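Local coordinates for protein vinylacetyl-CoA Delta-isomerase (PDB 6VJR) that probably acts as a vinylacetyl-CoA Delta-isomerase and 4-hydroxybutyryl-CoA dehydratase, carrying a flavin (FAD), a [4Fe-4S] cluster and an iron ion, at residues R13-K18 and N192-I197; G182-Q187 and I196-T201; T188-S193 and A255-D260. One frame throughout, in Å; residues are numbered along the deposited sequence. Where two conformers were deposited one is given.

Interaction 1. Residues R13-K18 and N192-I197; sequences RGRDLK and NSHWII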
loop_
_atom_site.group_PDB
_atom_site.type_symbol
_atom_site.label_atom_id
_atom_site.label_comp_id
_atom_site.label_asym_id
_atom_site.label_seq_id
_atom_site.Cartn_x
_atom_site.Cartn_y
_atom_site.Cartn_z
ATOM N N ARG A 13 45.738 -7.533 10.702
ATOM C CA ARG A 13 46.406 -7.471 12.000
ATOM C C ARG A 13 47.641 -6.580 11.937
ATOM O O ARG A 13 48.397 -6.575 10.970
ATOM C CB ARG A 13 46.838 -8.839 12.519
ATOM C CG ARG A 13 45.668 -9.730 12.888
ATOM C CD ARG A 13 46.163 -11.013 13.519
ATOM N NE ARG A 13 45.074 -11.915 13.892
ATOM C CZ ARG A 13 44.336 -11.774 14.983
ATOM N NH1 ARG A 13 44.587 -10.809 15.851
ATOM N NH2 ARG A 13 43.377 -12.649 15.225
ATOM N N GLY A 14 47.849 -5.829 13.016
ATOM C CA GLY A 14 49.094 -5.117 13.184
ATOM C C GLY A 14 49.188 -3.840 12.360
ATOM O O GLY A 14 50.328 -3.377 12.196
ATOM N N ARG A 15 48.044 -3.262 11.900
ATOM C CA ARG A 15 48.096 -2.123 10.984
ATOM C C ARG A 15 48.112 -0.758 11.667
ATOM O O ARG A 15 48.468 0.263 11.055
ATOM C CB ARG A 15 46.971 -2.141 9.959
ATOM C CG ARG A 15 46.903 -3.475 9.226
ATOM C CD ARG A 15 46.107 -3.353 7.931
ATOM N NE ARG A 15 44.710 -3.015 8.212
ATOM C CZ ARG A 15 43.808 -2.656 7.303
ATOM N NH1 ARG A 15 44.119 -2.681 6.019
ATOM N NH2 ARG A 15 42.599 -2.312 7.670
ATOM N N ASP A 16 47.726 -0.715 12.933
ATOM C CA ASP A 16 47.680 0.548 13.677
ATOM C C ASP A 16 46.959 1.715 12.971
ATOM O O ASP A 16 47.376 2.877 13.078
ATOM C CB ASP A 16 49.067 0.934 14.167
ATOM C CG ASP A 16 49.058 1.936 15.318
ATOM O OD1 ASP A 16 48.144 1.833 16.193
ATOM O OD2 ASP A 16 49.955 2.809 15.347
ATOM N N LEU A 17 45.799 1.463 12.363
ATOM C CA LEU A 17 44.849 2.513 11.973
ATOM C C LEU A 17 44.451 3.270 13.229
ATOM O O LEU A 17 44.389 2.651 14.276
ATOM C CB LEU A 17 43.612 1.852 11.338
ATOM C CG LEU A 17 43.636 1.595 9.822
ATOM C CD1 LEU A 17 44.802 0.795 9.346
ATOM C CD2 LEU A 17 42.330 0.982 9.320
ATOM N N LYS A 18 44.182 4.573 13.100
ATOM C CA LYS A 18 43.664 5.378 14.185
ATOM C C LYS A 18 42.138 5.258 14.172
ATOM O O LYS A 18 41.488 5.837 13.308
ATOM C CB LYS A 18 44.118 6.834 14.041
ATOM C CG LYS A 18 43.719 7.645 15.229
ATOM C CD LYS A 18 44.040 9.131 15.138
ATOM C CE LYS A 18 45.467 9.446 15.113
ATOM N NZ LYS A 18 45.695 10.879 14.950
ATOM N N ASN A 192 37.965 -2.371 7.508
ATOM C CA ASN A 192 38.193 -3.728 7.049
ATOM C C ASN A 192 38.789 -3.766 5.642
ATOM O O ASN A 192 38.933 -4.834 5.102
ATOM C CB ASN A 192 36.886 -4.524 7.092
ATOM C CG ASN A 192 36.316 -4.605 8.489
ATOM O OD1 ASN A 192 37.012 -4.350 9.474
ATOM N ND2 ASN A 192 35.054 -4.985 8.594
ATOM N N SER A 193 39.103 -2.604 5.067
ATOM C CA SER A 193 39.570 -2.483 3.701
ATOM C C SER A 193 41.092 -2.281 3.667
ATOM O O SER A 193 41.690 -1.802 4.637
ATOM C CB SER A 193 38.893 -1.308 3.007
ATOM O OG SER A 193 37.468 -1.406 2.921
ATOM N N HIS A 194 41.692 -2.574 2.508
ATOM C CA HIS A 194 43.101 -2.333 2.224
ATOM C C HIS A 194 43.329 -0.961 1.572
ATOM O O HIS A 194 44.325 -0.285 1.862
ATOM C CB HIS A 194 43.682 -3.474 1.385
ATOM C CG HIS A 194 43.558 -4.813 2.009
ATOM N ND1 HIS A 194 42.634 -5.732 1.568
ATOM C CD2 HIS A 194 44.138 -5.368 3.084
ATOM C CE1 HIS A 194 42.744 -6.842 2.299
ATOM N NE2 HIS A 194 43.636 -6.631 3.250
ATOM N N TRP A 195 42.460 -0.606 0.627
ATOM C CA TRP A 195 42.469 0.671 -0.062
ATOM C C TRP A 195 41.067 1.259 -0.025
ATOM O O TRP A 195 40.103 0.503 -0.028
ATOM C CB TRP A 195 42.894 0.537 -1.519
ATOM C CG TRP A 195 44.328 0.125 -1.672
ATOM C CD1 TRP A 195 44.868 -1.120 -1.604
ATOM C CD2 TRP A 195 45.418 1.027 -1.895
ATOM N NE1 TRP A 195 46.227 -1.059 -1.783
ATOM C CE2 TRP A 195 46.589 0.249 -1.962
ATOM C CE3 TRP A 195 45.504 2.407 -2.091
ATOM C CZ2 TRP A 195 47.834 0.818 -2.172
ATOM C CZ3 TRP A 195 46.738 2.970 -2.280
ATOM C CH2 TRP A 195 47.882 2.181 -2.332
ATOM N N ILE A 196 40.997 2.585 -0.076
ATOM C CA ILE A 196 39.745 3.332 -0.121
ATOM C C ILE A 196 39.844 4.329 -1.276
ATOM O O ILE A 196 40.871 5.028 -1.408
ATOM C CB ILE A 196 39.530 4.040 1.213
ATOM C CG1 ILE A 196 39.356 2.993 2.344
ATOM C CG2 ILE A 196 38.329 4.964 1.114
ATOM C CD1 ILE A 196 39.573 3.519 3.735
ATOM N N ILE A 197 38.829 4.325 -2.160
ATOM C CA ILE A 197 38.771 5.266 -3.267
ATOM C C ILE A 197 37.828 6.413 -2.908
ATOM O O ILE A 197 36.629 6.216 -2.731
ATOM C CB ILE A 197 38.324 4.583 -4.572
ATOM C CG1 ILE A 197 39.213 3.379 -4.942
ATOM C CG2 ILE A 197 38.361 5.616 -5.690
ATOM C CD1 ILE A 197 38.756 2.600 -6.140
#
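Arg15 reaches across to the main chain of Ser193 and grips its carbonyl oxygen with both terminal nitrogens. The shorter bond runs from Arg15 NH1 to Ser193 O, 2.9 Å with an N-H...O angle of 157°. The second, from Arg15 NH2 to the same Ser193 O, is 3.2 Å and more bent, as it must be when two donors of one guanidinium converge on a single atom. Ser193 O lies in the plane of the guanidinium, which therefore presents its end rather than a face. Seen from the carbonyl, both nitrogens come from one side of its plane, tilted a little over 30° out of it. A bend in the middle of the arginine chain (chi3 -64°) turns the group toward its target.

His194 sits next to this grip. The ring carbon CD2 of His194 comes to 4.0 Å from Arg15 NH1, which approaches the ring obliquely. The polar ends of this histidine are engaged by other parts of the chain: ND1 meets Val142 N and NE2 meets Ser11 OG, the latter just ahead of the arginine's own loop. Arginine suits the place because its long chain can bridge backbones that stand 10.1 Å apart from Arg15 CA to His194 CA, and its flat end offers two N-H groups. The arrangement is an end-on, two-nitrogen arginine grip on a single main-chain carbonyl oxygen, here tying the N-terminal loop 13-18 to the turn that leads into strand 195-198 of the HpaB N-terminal region.

Interaction 2. Residues G182-Q187 and I196-T201; sequences GAKAHQ and IILMPT. With FAD (flavin-adenine dinucleotide), chain F.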
loop_
_atom_site.group_PDB
_atom_site.type_symbol
_atom_site.label_atom_id
_atom_site.label_comp_id
_atom_site.label_asym_id
_atom_site.label_seq_id
_atom_site.Cartn_x
_atom_site.Cartn_y
_atom_site.Cartn_z
ATOM N N GLY A 182 38.931 16.834 4.403
ATOM C CA GLY A 182 37.494 16.692 4.411
ATOM C C GLY A 182 37.152 15.426 5.180
ATOM O O GLY A 182 37.858 15.043 6.106
ATOM N N ALA A 183 36.025 14.828 4.841
ATOM C CA ALA A 183 35.598 13.616 5.509
ATOM C C ALA A 183 34.668 12.849 4.583
ATOM O O ALA A 183 34.079 13.453 3.670
ATOM C CB ALA A 183 34.905 13.972 6.780
ATOM N N LYS A 184 34.510 11.569 4.870
ATOM C CA LYS A 184 33.567 10.710 4.165
ATOM C C LYS A 184 32.769 9.959 5.236
ATOM O O LYS A 184 33.354 9.386 6.142
ATOM C CB LYS A 184 34.306 9.750 3.223
ATOM C CG LYS A 184 34.987 10.442 2.047
ATOM C CD LYS A 184 34.142 11.190 1.012
ATOM C CE LYS A 184 34.897 11.594 -0.205
ATOM N NZ LYS A 184 34.023 12.407 -1.077
ATOM N N ALA A 185 31.428 10.107 5.213
ATOM C CA ALA A 185 30.567 9.559 6.242
ATOM C C ALA A 185 29.958 8.229 5.821
ATOM O O ALA A 185 29.849 7.925 4.640
ATOM C CB ALA A 185 29.503 10.580 6.588
ATOM N N HIS A 186 29.518 7.452 6.821
ATOM C CA HIS A 186 28.746 6.219 6.617
ATOM C C HIS A 186 29.522 5.149 5.844
ATOM O O HIS A 186 28.948 4.438 5.024
ATOM C CB HIS A 186 27.473 6.476 5.811
ATOM C CG HIS A 186 26.841 7.788 6.110
ATOM N ND1 HIS A 186 26.193 8.149 7.275
ATOM C CD2 HIS A 186 26.784 8.848 5.287
ATOM C CE1 HIS A 186 25.792 9.400 7.144
ATOM N NE2 HIS A 186 26.121 9.834 5.938
ATOM N N GLN A 187 30.824 5.100 6.020
ATOM C CA GLN A 187 31.657 4.307 5.111
ATOM C C GLN A 187 31.722 2.831 5.456
ATOM O O GLN A 187 32.293 2.451 6.476
ATOM C CB GLN A 187 33.039 4.950 5.094
ATOM C CG GLN A 187 33.031 6.313 4.437
ATOM C CD GLN A 187 32.571 6.264 3.004
ATOM O OE1 GLN A 187 32.974 5.390 2.257
ATOM N NE2 GLN A 187 31.723 7.201 2.596
ATOM N N ILE A 196 40.997 2.585 -0.076
ATOM C CA ILE A 196 39.745 3.332 -0.121
ATOM C C ILE A 196 39.844 4.329 -1.276
ATOM O O ILE A 196 40.871 5.028 -1.408
ATOM C CB ILE A 196 39.530 4.040 1.213
ATOM C CG1 ILE A 196 39.356 2.993 2.344
ATOM C CG2 ILE A 196 38.329 4.964 1.114
ATOM C CD1 ILE A 196 39.573 3.519 3.735
ATOM N N ILE A 197 38.829 4.325 -2.160
ATOM C CA ILE A 197 38.771 5.266 -3.267
ATOM C C ILE A 197 37.828 6.413 -2.908
ATOM O O ILE A 197 36.629 6.216 -2.731
ATOM C CB ILE A 197 38.324 4.583 -4.572
ATOM C CG1 ILE A 197 39.213 3.379 -4.942
ATOM C CG2 ILE A 197 38.361 5.616 -5.690
ATOM C CD1 ILE A 197 38.756 2.600 -6.140
ATOM N N LEU A 198 38.394 7.617 -2.818
ATOM C CA LEU A 198 37.631 8.823 -2.556
ATOM C C LEU A 198 37.027 9.300 -3.876
ATOM O O LEU A 198 37.740 9.375 -4.874
ATOM C CB LEU A 198 38.564 9.912 -2.015
ATOM C CG LEU A 198 39.363 9.557 -0.764
ATOM C CD1 LEU A 198 40.330 10.659 -0.438
ATOM C CD2 LEU A 198 38.436 9.227 0.402
ATOM N N MET A 199 35.758 9.735 -3.836
ATOM C CA MET A 199 35.061 10.175 -5.043
ATOM C C MET A 199 34.092 11.290 -4.686
ATOM O O MET A 199 33.507 11.245 -3.623
ATOM C CB MET A 199 34.224 9.042 -5.667
ATOM C CG MET A 199 34.996 7.807 -6.111
ATOM S SD MET A 199 33.943 6.412 -6.592
ATOM C CE MET A 199 33.471 5.825 -4.951
ATOM N N PRO A 200 33.891 12.281 -5.567
ATOM C CA PRO A 200 32.907 13.337 -5.323
ATOM C C PRO A 200 31.499 12.759 -5.293
ATOM O O PRO A 200 31.212 11.752 -5.941
ATOM C CB PRO A 200 33.131 14.333 -6.439
ATOM C CG PRO A 200 33.857 13.523 -7.487
ATOM C CD PRO A 200 34.580 12.407 -6.854
ATOM N N THR A 201 30.626 13.403 -4.527
ATOM C CA THR A 201 29.292 12.858 -4.284
ATOM C C THR A 201 28.140 13.577 -4.997
ATOM O O THR A 201 26.985 13.143 -4.851
ATOM C CB THR A 201 29.013 12.839 -2.785
ATOM O OG1 THR A 201 27.892 11.966 -2.580
ATOM C CG2 THR A 201 28.649 14.205 -2.255
HETATM P PA FAD F . 20.525 13.447 3.561
HETATM O O1A FAD F . 21.034 13.874 2.246
HETATM O O2A FAD F . 20.756 14.346 4.709
HETATM O O5B FAD F . 19.010 13.014 3.329
HETATM C C5B FAD F . 17.981 13.259 4.319
HETATM C C4B FAD F . 16.713 13.623 3.604
HETATM O O4B FAD F . 16.847 14.947 3.030
HETATM C C3B FAD F . 16.272 12.700 2.452
HETATM O O3B FAD F . 14.847 12.582 2.427
HETATM C C2B FAD F . 16.759 13.442 1.213
HETATM O O2B FAD F . 16.099 13.144 -0.007
HETATM C C1B FAD F . 16.543 14.896 1.641
HETATM N N9A FAD F . 17.436 15.839 0.979
HETATM C C8A FAD F . 18.800 15.996 1.100
HETATM N N7A FAD F . 19.309 16.968 0.386
HETATM C C5A FAD F . 18.211 17.482 -0.280
HETATM C C6A FAD F . 18.082 18.539 -1.205
HETATM N N6A FAD F . 19.109 19.309 -1.570
HETATM N N1A FAD F . 16.858 18.760 -1.736
HETATM C C2A FAD F . 15.831 17.998 -1.318
HETATM N N3A FAD F . 15.816 17.004 -0.432
HETATM C C4A FAD F . 17.052 16.781 0.056
HETATM N N1 FAD F . 28.159 6.161 1.204
HETATM C C2 FAD F . 29.424 5.935 0.718
HETATM O O2 FAD F . 30.032 6.765 0.023
HETATM N N3 FAD F . 30.015 4.708 0.953
HETATM C C4 FAD F . 29.485 3.674 1.670
HETATM O O4 FAD F . 30.124 2.666 1.919
HETATM C C4X FAD F . 28.189 3.971 2.260
HETATM N N5 FAD F . 27.603 3.029 3.006
HETATM C C5X FAD F . 26.493 3.399 3.736
HETATM C C6 FAD F . 25.967 2.539 4.711
HETATM C C7 FAD F . 24.882 2.899 5.495
HETATM C C7M FAD F . 24.417 1.985 6.604
HETATM C C8 FAD F . 24.193 4.095 5.212
HETATM C C8M FAD F . 22.949 4.456 5.969
HETATM C C9 FAD F . 24.633 4.920 4.203
HETATM C C9A FAD F . 25.808 4.597 3.477
HETATM N N10 FAD F . 26.352 5.469 2.535
HETATM C C10 FAD F . 27.602 5.240 1.960
HETATM C "C1'" FAD F . 25.771 6.825 2.491
HETATM C "C2'" FAD F . 24.510 7.037 1.689
HETATM O "O2'" FAD F . 24.884 7.133 0.314
HETATM C "C3'" FAD F . 23.809 8.323 2.148
HETATM O "O3'" FAD F . 23.288 8.047 3.435
HETATM C "C4'" FAD F . 22.752 8.876 1.179
HETATM O "O4'" FAD F . 23.374 9.407 0.001
HETATM C "C5'" FAD F . 21.894 9.960 1.805
HETATM O "O5'" FAD F . 22.720 11.021 2.256
HETATM P P FAD F . 22.654 11.524 3.727
HETATM O O1P FAD F . 22.860 10.443 4.692
HETATM O O2P FAD F . 23.523 12.709 3.802
HETATM O O3P FAD F . 21.149 12.012 3.982
#
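Lys184 lays its CG against Leu198 CD2, 4.0 Å away, and carries its ammonium past the leucine to the main chain beyond. A bend at chi2 (-63°), followed by an extended remainder, brings Lys184 NZ to 2.8 Å from Met199 O, which it meets from above the carbonyl plane, 47° out of it. The same NZ forms a salt bridge with Asp149 and a hydrogen bond to Met147 O, so this buried charge is both balanced and solvated by protein oxygens. Leu198 gives the CG methylene an apolar neighbour, fitting for the carbon part of a lysine.

Beyond the lysine, the first strand turns onto the flavin. His186 CB rests 3.4 Å from FAD C9A, and the imidazole lies with FAD O3' over one face. Gln187 NE2 donates to FAD O2 (3.1 Å, 156°) and also to Ala185 O (2.9 Å), a second, more bent bond that limits the amide's rotation. Replacing Gln187 by an alanine removes the amide, and FAD O2 and Ala185 O would probably each lose this donor. With the lysine of the same strand joined to the main chain of Met199, the flavin-binding residues at the strand's corner form one wall of the FAD site.

Interaction 3. Residues T188-S193 and A255-D260; sequences TGCINS and ALIILD. With FAD (flavin-adenine dinucleotide), chain F.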
loop_
_atom_site.group_PDB
_atom_site.type_symbol
_atom_site.label_atom_id
_atom_site.label_comp_id
_atom_site.label_asym_id
_atom_site.label_seq_id
_atom_site.Cartn_x
_atom_site.Cartn_y
_atom_site.Cartn_z
ATOM N N THR A 188 31.118 2.032 4.580
ATOM C CA THR A 188 30.943 0.609 4.774
ATOM C C THR A 188 32.299 -0.095 4.698
ATOM O O THR A 188 32.970 -0.028 3.674
ATOM C CB THR A 188 29.950 0.075 3.719
ATOM O OG1 THR A 188 28.657 0.644 3.960
ATOM C CG2 THR A 188 29.820 -1.429 3.776
ATOM N N GLY A 189 32.628 -0.824 5.775
ATOM C CA GLY A 189 33.773 -1.717 5.777
ATOM C C GLY A 189 35.117 -1.011 5.628
ATOM O O GLY A 189 36.117 -1.660 5.332
ATOM N N CYS A 190 35.179 0.298 5.824
ATOM C CA CYS A 190 36.418 1.027 5.540
ATOM C C CYS A 190 37.609 0.546 6.378
ATOM O O CYS A 190 38.728 0.365 5.868
ATOM C CB CYS A 190 36.237 2.531 5.694
ATOM S SG CYS A 190 35.586 3.098 7.285
ATOM N N ILE A 191 37.378 0.274 7.651
ATOM C CA ILE A 191 38.397 -0.208 8.570
ATOM C C ILE A 191 38.846 -1.626 8.193
ATOM O O ILE A 191 39.966 -2.021 8.514
ATOM C CB ILE A 191 37.903 -0.058 10.020
ATOM C CG1 ILE A 191 37.751 1.451 10.337
ATOM C CG2 ILE A 191 38.824 -0.746 11.022
ATOM C CD1 ILE A 191 36.791 1.710 11.483
ATOM N N ASN A 192 37.965 -2.371 7.508
ATOM C CA ASN A 192 38.193 -3.728 7.049
ATOM C C ASN A 192 38.789 -3.766 5.642
ATOM O O ASN A 192 38.933 -4.834 5.102
ATOM C CB ASN A 192 36.886 -4.524 7.092
ATOM C CG ASN A 192 36.316 -4.605 8.489
ATOM O OD1 ASN A 192 37.012 -4.350 9.474
ATOM N ND2 ASN A 192 35.054 -4.985 8.594
ATOM N N SER A 193 39.103 -2.604 5.067
ATOM C CA SER A 193 39.570 -2.483 3.701
ATOM C C SER A 193 41.092 -2.281 3.667
ATOM O O SER A 193 41.690 -1.802 4.637
ATOM C CB SER A 193 38.893 -1.308 3.007
ATOM O OG SER A 193 37.468 -1.406 2.921
ATOM N N ALA A 255 31.921 3.759 9.416
ATOM C CA ALA A 255 32.690 4.743 10.164
ATOM C C ALA A 255 32.732 6.061 9.387
ATOM O O ALA A 255 32.566 6.083 8.172
ATOM C CB ALA A 255 34.089 4.225 10.459
ATOM N N LEU A 256 33.029 7.137 10.117
ATOM C CA LEU A 256 33.351 8.438 9.556
ATOM C C LEU A 256 34.862 8.504 9.356
ATOM O O LEU A 256 35.632 8.305 10.293
ATOM C CB LEU A 256 32.859 9.485 10.548
ATOM C CG LEU A 256 33.126 10.945 10.196
ATOM C CD1 LEU A 256 32.453 11.412 8.935
ATOM C CD2 LEU A 256 32.786 11.829 11.372
ATOM N N ILE A 257 35.261 8.789 8.124
ATOM C CA ILE A 257 36.664 8.904 7.765
ATOM C C ILE A 257 37.014 10.391 7.693
ATOM O O ILE A 257 36.461 11.149 6.883
ATOM C CB ILE A 257 36.955 8.245 6.424
ATOM C CG1 ILE A 257 36.403 6.832 6.298
ATOM C CG2 ILE A 257 38.466 8.286 6.176
ATOM C CD1 ILE A 257 36.687 6.208 4.950
ATOM N N ILE A 258 37.879 10.812 8.600
ATOM C CA ILE A 258 38.384 12.172 8.585
ATOM C C ILE A 258 39.703 12.205 7.824
ATOM O O ILE A 258 40.547 11.344 8.031
ATOM C CB ILE A 258 38.554 12.744 9.994
ATOM C CG1 ILE A 258 37.357 12.446 10.910
ATOM C CG2 ILE A 258 38.893 14.239 9.883
ATOM C CD1 ILE A 258 36.065 13.099 10.472
ATOM N N LEU A 259 39.859 13.208 6.945
ATOM C CA LEU A 259 41.076 13.411 6.168
ATOM C C LEU A 259 41.698 14.765 6.495
ATOM O O LEU A 259 41.038 15.809 6.332
ATOM C CB LEU A 259 40.701 13.373 4.688
ATOM C CG LEU A 259 39.868 12.167 4.238
ATOM C CD1 LEU A 259 39.163 12.395 2.912
ATOM C CD2 LEU A 259 40.716 10.948 4.158
ATOM N N ASP A 260 42.939 14.753 6.990
ATOM C CA ASP A 260 43.704 15.959 7.304
ATOM C C ASP A 260 44.975 15.960 6.458
ATOM O O ASP A 260 45.989 15.360 6.799
ATOM C CB ASP A 260 44.019 16.054 8.781
ATOM C CG ASP A 260 44.739 17.324 9.179
ATOM O OD1 ASP A 260 44.793 18.251 8.351
ATOM O OD2 ASP A 260 45.272 17.365 10.305
HETATM P PA FAD F . 20.525 13.447 3.561
HETATM O O1A FAD F . 21.034 13.874 2.246
HETATM O O2A FAD F . 20.756 14.346 4.709
HETATM O O5B FAD F . 19.010 13.014 3.329
HETATM C C5B FAD F . 17.981 13.259 4.319
HETATM C C4B FAD F . 16.713 13.623 3.604
HETATM O O4B FAD F . 16.847 14.947 3.030
HETATM C C3B FAD F . 16.272 12.700 2.452
HETATM O O3B FAD F . 14.847 12.582 2.427
HETATM C C2B FAD F . 16.759 13.442 1.213
HETATM O O2B FAD F . 16.099 13.144 -0.007
HETATM C C1B FAD F . 16.543 14.896 1.641
HETATM N N9A FAD F . 17.436 15.839 0.979
HETATM C C8A FAD F . 18.800 15.996 1.100
HETATM N N7A FAD F . 19.309 16.968 0.386
HETATM C C5A FAD F . 18.211 17.482 -0.280
HETATM C C6A FAD F . 18.082 18.539 -1.205
HETATM N N6A FAD F . 19.109 19.309 -1.570
HETATM N N1A FAD F . 16.858 18.760 -1.736
HETATM C C2A FAD F . 15.831 17.998 -1.318
HETATM N N3A FAD F . 15.816 17.004 -0.432
HETATM C C4A FAD F . 17.052 16.781 0.056
HETATM N N1 FAD F . 28.159 6.161 1.204
HETATM C C2 FAD F . 29.424 5.935 0.718
HETATM O O2 FAD F . 30.032 6.765 0.023
HETATM N N3 FAD F . 30.015 4.708 0.953
HETATM C C4 FAD F . 29.485 3.674 1.670
HETATM O O4 FAD F . 30.124 2.666 1.919
HETATM C C4X FAD F . 28.189 3.971 2.260
HETATM N N5 FAD F . 27.603 3.029 3.006
HETATM C C5X FAD F . 26.493 3.399 3.736
HETATM C C6 FAD F . 25.967 2.539 4.711
HETATM C C7 FAD F . 24.882 2.899 5.495
HETATM C C7M FAD F . 24.417 1.985 6.604
HETATM C C8 FAD F . 24.193 4.095 5.212
HETATM C C8M FAD F . 22.949 4.456 5.969
HETATM C C9 FAD F . 24.633 4.920 4.203
HETATM C C9A FAD F . 25.808 4.597 3.477
HETATM N N10 FAD F . 26.352 5.469 2.535
HETATM C C10 FAD F . 27.602 5.240 1.960
HETATM C "C1'" FAD F . 25.771 6.825 2.491
HETATM C "C2'" FAD F . 24.510 7.037 1.689
HETATM O "O2'" FAD F . 24.884 7.133 0.314
HETATM C "C3'" FAD F . 23.809 8.323 2.148
HETATM O "O3'" FAD F . 23.288 8.047 3.435
HETATM C "C4'" FAD F . 22.752 8.876 1.179
HETATM O "O4'" FAD F . 23.374 9.407 0.001
HETATM C "C5'" FAD F . 21.894 9.960 1.805
HETATM O "O5'" FAD F . 22.720 11.021 2.256
HETATM P P FAD F . 22.654 11.524 3.727
HETATM O O1P FAD F . 22.860 10.443 4.692
HETATM O O2P FAD F . 23.523 12.709 3.802
HETATM O O3P FAD F . 21.149 12.012 3.982
#
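Cys190, Ala255 and Ile257 bury most of the surface here, and they meet through carbon and sulfur alone. Cys190 points at strand 255-259, and its SG touches Ala255 CB at 3.7 Å while its CB lies 3.8 Å from Ile257 CD1. The sulfur sits between the backbone N and the carbonyl carbon (chi1 55°), the crowded position, and from there it spans both neighbours, with Ile257 CG1 3.9 Å from SG. Ala255 and Ile257, two residues apart, put their side chains on the same side of the strand. The small methyl of Ala255 leaves room for the turn to approach, and Ile191 CD1 adds a second touch on it, at 3.8 Å from Ala255 CB. Ile257 is long enough to reach past the sulfur to the cysteine's CB, and it also packs on Ile196 of strand 195-198.

The turn that carries Cys190 begins at the flavin. Thr188 N donates to FAD O4 (2.9 Å, 162°), and Thr188 OG1 donates to FAD N5 at 2.8 Å. Gly189 follows with positive phi, a conformation that favours glycine, and it swings the chain from the cofactor to the sheet.

With small and branched apolar groups around a thiol, the meeting of turn and strand is held by close fit rather than by direction, while the polar hold on FAD comes from Thr188 at the start of the same segment, where it meets the redox-active N5.

All three contacts lie in the HpaB N-terminal region, and their chemistry is not set by depth alone. Interaction 1 is partly buried and joins a surface loop through a charged group and a backbone oxygen, whereas interactions 2 and 3 are buried and both adjoin FAD and the second subunit; of these two, one holds a charge and the other is apolar. Interactions 1 and 2 share strand 195-198; interactions 2 and 3 share the sheet in which strands 177-188 and 254-259 are antiparallel neighbours, probably linked by Lys184 O with Ile257 N. The turn 188-193 serves interactions 1 and 3: it starts at the flavin, packs without polar bonds in interaction 3 and offers its last carbonyl in interaction 1.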